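Local coordinates for periplasmic cell division protein (SufI) (Aquifex aeolicus, PDB 6SYY) that is a multicopper oxidase that probably oxidises its substrate at one copper and passes the electrons to oxygen at a cluster of three others, at residues A[293-296]-A[297-301]; A[512-515]-A[516-519]. All coordinates share one frame; numbering follows the deposited sequence. Where two conformers were deposited one is given.

Interaction 1: residues A[293-296]-A[297-301]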
ATOM      1  N   ILE A 293       5.809  14.069   4.147  1.00 36.22           N
ATOM      2  CA  ILE A 293       6.065  12.726   3.637  1.00 27.53           C
ATOM      3  C   ILE A 293       5.450  12.595   2.251  1.00 27.35           C
ATOM      4  O   ILE A 293       4.351  13.098   1.988  1.00 23.05           O
ATOM      5  CB  ILE A 293       5.518  11.628   4.571  1.00 26.76           C
ATOM      6  CG1 ILE A 293       4.035  11.861   4.874  1.00 23.85           C
ATOM      7  CG2 ILE A 293       6.339  11.549   5.846  1.00 25.35           C
ATOM      8  CD1 ILE A 293       3.376  10.681   5.541  1.00 23.40           C
ATOM      9  N   LEU A 294       6.172  11.919   1.366  1.00 28.64           N
ATOM     10  CA  LEU A 294       5.709  11.602   0.023  1.00 24.18           C
ATOM     11  C   LEU A 294       5.295  10.139   0.016  1.00 24.69           C
ATOM     12  O   LEU A 294       6.088   9.269   0.391  1.00 36.13           O
ATOM     13  CB  LEU A 294       6.814  11.862  -1.000  1.00 24.87           C
ATOM     14  CG  LEU A 294       6.502  11.808  -2.494  1.00 29.75           C
ATOM     15  CD1 LEU A 294       5.506  12.889  -2.862  1.00 27.64           C
ATOM     16  CD2 LEU A 294       7.788  11.976  -3.286  1.00 34.31           C
ATOM     17  N   VAL A 295       4.059   9.867  -0.389  1.00 20.91           N
ATOM     18  CA  VAL A 295       3.521   8.513  -0.361  1.00 35.44           C
ATOM     19  C   VAL A 295       2.834   8.230  -1.692  1.00 30.69           C
ATOM     20  O   VAL A 295       1.885   8.925  -2.073  1.00 20.92           O
ATOM     21  CB  VAL A 295       2.566   8.298   0.826  1.00 39.21           C
ATOM     22  CG1 VAL A 295       1.643   9.493   1.008  1.00 42.65           C
ATOM     23  CG2 VAL A 295       1.784   7.002   0.659  1.00 36.95           C
ATOM     24  N   ALA A 296       3.321   7.238  -2.394  1.00 23.59           N
ATOM     25  CA  ALA A 296       2.801   6.825  -3.682  1.00 34.73           C
ATOM     26  C   ALA A 296       1.812   5.681  -3.512  1.00 23.29           C
ATOM     27  O   ALA A 296       1.740   5.061  -2.446  1.00 26.37           O
ATOM     28  CB  ALA A 296       3.952   6.392  -4.597  1.00 21.91           C
ATOM     29  N   PRO A 297       1.010   5.393  -4.535  1.00 21.81           N
ATOM     30  CA  PRO A 297       0.149   4.205  -4.483  1.00 22.04           C
ATOM     31  C   PRO A 297       0.949   2.950  -4.169  1.00 32.82           C
ATOM     32  O   PRO A 297       1.997   2.694  -4.763  1.00 25.84           O
ATOM     33  CB  PRO A 297      -0.450   4.153  -5.890  1.00 34.93           C
ATOM     34  CG  PRO A 297      -0.466   5.563  -6.335  1.00 23.43           C
ATOM     35  CD  PRO A 297       0.721   6.232  -5.711  1.00 22.84           C
ATOM     36  N   GLY A 298       0.446   2.160  -3.222  1.00 24.79           N
ATOM     37  CA  GLY A 298       1.133   0.974  -2.766  1.00 35.19           C
ATOM     38  C   GLY A 298       2.059   1.190  -1.587  1.00 34.25           C
ATOM     39  O   GLY A 298       2.405   0.222  -0.901  1.00 33.27           O
ATOM     40  N   GLU A 299       2.477   2.425  -1.334  1.00 32.85           N
ATOM     41  CA  GLU A 299       3.262   2.716  -0.146  1.00 28.19           C
ATOM     42  C   GLU A 299       2.362   2.802   1.081  1.00 20.98           C
ATOM     43  O   GLU A 299       1.169   3.116   0.991  1.00 22.97           O
ATOM     44  CB  GLU A 299       4.036   4.024  -0.311  1.00 29.25           C
ATOM     45  CG  GLU A 299       5.239   3.936  -1.241  1.00 27.59           C
ATOM     46  CD  GLU A 299       6.118   5.177  -1.174  1.00 63.83           C
ATOM     47  OE1 GLU A 299       5.587   6.298  -1.332  1.00 23.67           O
ATOM     48  OE2 GLU A 299       7.339   5.033  -0.952  1.00 38.34           O
ATOM     49  N   ARG A 300       2.947   2.501   2.239  1.00 19.70           N
ATOM     50  CA  ARG A 300       2.299   2.708   3.526  1.00 33.57           C
ATOM     51  C   ARG A 300       3.312   3.351   4.459  1.00 30.35           C
ATOM     52  O   ARG A 300       4.428   2.845   4.609  1.00 38.82           O
ATOM     53  CB  ARG A 300       1.770   1.394   4.122  1.00 35.68           C
ATOM     54  CG  ARG A 300       0.567   0.795   3.391  1.00 23.30           C
ATOM     55  CD  ARG A 300       0.999  -0.266   2.404  1.00 21.45           C
ATOM     56  NE  ARG A 300       1.674  -1.371   3.078  1.00 25.95           N
ATOM     57  CZ  ARG A 300       2.385  -2.303   2.452  1.00 31.16           C
ATOM     58  NH1 ARG A 300       2.521  -2.257   1.132  1.00 25.50           N
ATOM     59  NH2 ARG A 300       2.968  -3.276   3.146  1.00 25.48           N
ATOM     60  N   ILE A 301       2.931   4.471   5.068  1.00 23.24           N
ATOM     61  CA  ILE A 301       3.791   5.207   5.987  1.00 19.10           C
ATOM     62  C   ILE A 301       3.083   5.273   7.335  1.00 33.12           C
ATOM     63  O   ILE A 301       1.963   5.788   7.427  1.00 28.67           O
ATOM     64  CB  ILE A 301       4.111   6.619   5.466  1.00 23.05           C
ATOM     65  CG1 ILE A 301       4.553   6.570   4.003  1.00 29.51           C
ATOM     66  CG2 ILE A 301       5.189   7.279   6.322  1.00 17.97           C
ATOM     67  CD1 ILE A 301       5.845   5.804   3.771  1.00 28.63           C
TER
HETATM   68  O   HOH W   1       8.022   7.738  -0.421  1.00 24.36           O

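Interaction 2: residues A[512-515]-A[516-519]. With CU (copper (II) ion), chain B.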
ATOM      1  N   LEU A 512      -2.057   1.692 -10.986  1.00 29.35           N
ATOM      2  CA  LEU A 512      -2.876   0.532 -11.329  1.00 34.55           C
ATOM      3  C   LEU A 512      -3.148   0.451 -12.825  1.00 28.95           C
ATOM      4  O   LEU A 512      -3.184  -0.646 -13.396  1.00 31.39           O
ATOM      5  CB  LEU A 512      -4.184   0.571 -10.545  1.00 21.23           C
ATOM      6  CG  LEU A 512      -3.968   0.468  -9.039  1.00 20.72           C
ATOM      7  CD1 LEU A 512      -5.294   0.306  -8.324  1.00 21.16           C
ATOM      8  CD2 LEU A 512      -3.029  -0.689  -8.721  1.00 23.54           C
ATOM      9  N   GLU A 513      -3.336   1.597 -13.478  1.00 29.53           N
ATOM     10  CA  GLU A 513      -3.537   1.594 -14.922  1.00 32.70           C
ATOM     11  C   GLU A 513      -2.294   1.088 -15.645  1.00 34.73           C
ATOM     12  O   GLU A 513      -2.396   0.255 -16.551  1.00 32.78           O
ATOM     13  CB  GLU A 513      -3.926   2.991 -15.407  1.00 44.18           C
ATOM     14  CG  GLU A 513      -5.358   3.378 -15.075  1.00 34.09           C
ATOM     15  CD  GLU A 513      -5.587   3.552 -13.585  1.00 54.49           C
ATOM     16  OE1 GLU A 513      -4.694   4.103 -12.906  1.00 37.43           O
ATOM     17  OE2 GLU A 513      -6.653   3.127 -13.091  1.00 48.59           O
ATOM     18  N   HIS A 514      -1.109   1.578 -15.255  1.00 28.35           N
ATOM     19  CA  HIS A 514       0.141   1.075 -15.828  1.00 32.68           C
ATOM     20  C   HIS A 514       0.222  -0.438 -15.704  1.00 49.15           C
ATOM     21  O   HIS A 514       0.492  -1.147 -16.679  1.00 33.30           O
ATOM     22  CB  HIS A 514       1.346   1.705 -15.131  1.00 22.29           C
ATOM     23  CG  HIS A 514       1.497   3.171 -15.374  1.00 27.63           C
ATOM     24  ND1 HIS A 514       2.494   3.921 -14.785  1.00 22.12           N
ATOM     25  CD2 HIS A 514       0.777   4.030 -16.132  1.00 23.19           C
ATOM     26  CE1 HIS A 514       2.381   5.179 -15.171  1.00 30.45           C
ATOM     27  NE2 HIS A 514       1.344   5.272 -15.985  1.00 23.59           N
ATOM     28  N   HIS A 515       0.006  -0.942 -14.489  1.00 26.53           N
ATOM     29  CA  HIS A 515      -0.041  -2.381 -14.270  1.00 27.12           C
ATOM     30  C   HIS A 515      -1.077  -3.041 -15.175  1.00 44.95           C
ATOM     31  O   HIS A 515      -0.797  -4.070 -15.801  1.00 28.82           O
ATOM     32  CB  HIS A 515      -0.325  -2.652 -12.792  1.00 27.12           C
ATOM     33  CG  HIS A 515      -0.895  -4.005 -12.519  1.00 28.05           C
ATOM     34  ND1 HIS A 515      -2.243  -4.275 -12.619  1.00 84.81           N
ATOM     35  CD2 HIS A 515      -0.305  -5.165 -12.146  1.00 86.06           C
ATOM     36  CE1 HIS A 515      -2.458  -5.544 -12.326  1.00 79.00           C
ATOM     37  NE2 HIS A 515      -1.299  -6.108 -12.036  1.00 72.85           N
ATOM     38  N   ASP A 516      -2.266  -2.440 -15.288  1.00 23.42           N
ATOM     39  CA  ASP A 516      -3.329  -3.043 -16.089  1.00 22.50           C
ATOM     40  C   ASP A 516      -2.966  -3.077 -17.569  1.00 31.58           C
ATOM     41  O   ASP A 516      -3.309  -4.033 -18.275  1.00 27.60           O
ATOM     42  CB  ASP A 516      -4.644  -2.291 -15.882  1.00 24.55           C
ATOM     43  CG  ASP A 516      -5.418  -2.784 -14.673  1.00 30.54           C
ATOM     44  OD1 ASP A 516      -5.067  -3.855 -14.139  1.00 28.11           O
ATOM     45  OD2 ASP A 516      -6.378  -2.103 -14.256  1.00 29.38           O
ATOM     46  N   GLU A 517      -2.276  -2.053 -18.059  1.00 27.33           N
ATOM     47  CA  GLU A 517      -1.908  -2.003 -19.463  1.00 33.09           C
ATOM     48  C   GLU A 517      -0.572  -2.679 -19.744  1.00 29.74           C
ATOM     49  O   GLU A 517      -0.044  -2.549 -20.854  1.00 49.87           O
ATOM     50  CB  GLU A 517      -1.905  -0.556 -19.958  1.00 25.44           C
ATOM     51  CG  GLU A 517      -0.976   0.362 -19.232  1.00 57.79           C
ATOM     52  CD  GLU A 517      -1.418   1.807 -19.333  1.00 91.10           C
ATOM     53  OE1 GLU A 517      -2.563   2.046 -19.776  1.00 45.72           O
ATOM     54  OE2 GLU A 517      -0.623   2.701 -18.970  1.00 76.08           O
ATOM     55  N   GLY A 518      -0.022  -3.406 -18.771  1.00 31.69           N
ATOM     56  CA  GLY A 518       1.031  -4.365 -19.042  1.00 42.39           C
ATOM     57  C   GLY A 518       2.377  -4.093 -18.406  1.00 33.13           C
ATOM     58  O   GLY A 518       3.317  -4.852 -18.663  1.00 30.66           O
ATOM     59  N   MET A 519       2.525  -3.053 -17.592  1.00 31.03           N
ATOM     60  CA  MET A 519       3.783  -2.763 -16.917  0.59 27.84           C
ATOM     61  C   MET A 519       3.998  -3.746 -15.777  1.00 22.25           C
ATOM     62  O   MET A 519       3.977  -3.359 -14.607  1.00 30.00           O
ATOM     63  CB  MET A 519       3.778  -1.321 -16.407  0.59 24.12           C
ATOM     64  CG  MET A 519       5.150  -0.773 -16.093  0.59 27.69           C
ATOM     65  SD  MET A 519       5.177   1.026 -15.996  0.59 24.92           S
ATOM     66  CE  MET A 519       6.934   1.305 -15.771  0.59 21.55           C
TER
HETATM   67 CU    CU B 701       4.062   3.121 -13.851  0.65 24.27          CU

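Interaction 1: residues A[293-296]-A[297-301]
Glu-299, the last residue of a tight turn, reaches its carboxylate back across to the backbone of Ala-296, an example of a reverse turn fastened by a side chain as well as by its main chain. From Ala-296 to Glu-299 the chain makes a type II beta turn, closed by Glu-299 N on Ala-296 O at 3.0 Å, with the donor lying above the carbonyl plane. Pro-297 and Gly-298 occupy its two corners, and the positive phi of Gly-298 would jam a side chain against the carbonyl oxygen before it. With CG beside its own backbone N (chi1 -74°) and the chain extended beyond, Glu-299 points OE1 at Ala-296 N, 2.7 Å away. That bond is nearly straight (165°) and uses the anti lone pair of OE1. The closely packed side is apolar: Val-295 CG2 rests 3.9 Å from Glu-299 CB, Val-295 CB meets Ile-301 CG1 at 4.1 Å, and the side chains of Ile-293 and Ile-301 pass in opposite directions, CD1 of the first 3.9 Å from CG2 of the second. The looser side is hydrated, although buried: a water bridges Leu-294 O at 2.6 Å and Glu-299 OE2 at 2.8 Å. An alanine here in place of Glu-299 is likely to leave Ala-296 N without its acceptor, strip the water of one anchor and deprive Lys-478 of its salt-bridge partner. Arg-300 NH1 bonds Gly-298 O and also forms a salt bridge with Asp-479. Strand 293-295 hydrogen-bonds strand 261-267, while strand 300-306 pairs with 247-254 and 270-279; strand 480-483 lies against Leu-294, Ala-296 and Glu-299, and the tip at Gly-298 sits beside the copper ligands His-120 and His-510.

Interaction 2: residues A[512-515]-A[516-519]
His-514 and Met-519 run side by side toward one copper: His-514 turns CG beside its backbone N (chi1 -67°), whereas Met-519 sets CG opposite its N (chi1 -162°) and then stretches out fully. His-514 ND1 binds the metal at 2.0 Å, alongside His-451 and Cys-509. Met-519 was modelled in two conformers, and its place at the site depends on which is taken: in the one given, SD lies 3.2 Å from the copper and obliquely to the imidazole of His-514. Such a position would be consistent with the weak axial methionine of type 1 sites in related laccases, but it remains doubtful. Glu-517 lies along the same ring, its carboxylate only 21° from the ring plane and OE2 3.4 Å from His-514 CD2. A Schellman motif ends the helix, with Met-519 N bonded to His-514 O at 2.9 Å and Gly-518 N to His-515 O at 3.1 Å, Gly-518 supplying the positive phi. One helical bond before it, Glu-517 N reaches Glu-513 O at 2.8 Å. At the edge of the His-515 ring, ND1 makes a weak bond of 3.2 Å to Asp-516 OD1, a carboxylate also held by the backbone N atoms of Thr-166 and Gly-167. The short helix 512-516 links strand 503-509, which carries Cys-509, to strand 520-525. Helix 166-172 touches Leu-512 and His-515, Tyr-218 and Asn-257 bond Glu-513, and strand 407-409 lies against Met-519.

In the fold
Interaction 1 comes first along the chain, in the middle part of the sequence, and interaction 2 lies close to the C-terminus. Their centres are about 18 Å apart and their nearest atoms about 6 Å, without touching. No sheet is shared: the first joins strands 293-295 and 300-306, the second follows strand 503-509. Both lie by the copper sites, but at different ones. The turn of 293-301 approaches the copper bound by His-120 and His-510, while 512-519 begins a residue after the His-508, Cys-509, His-510 run and supplies His-514 to the mononuclear site. The turn thus borders the coppers where oxygen is probably reduced, and the helix end reaches the copper that probably takes electrons from substrate.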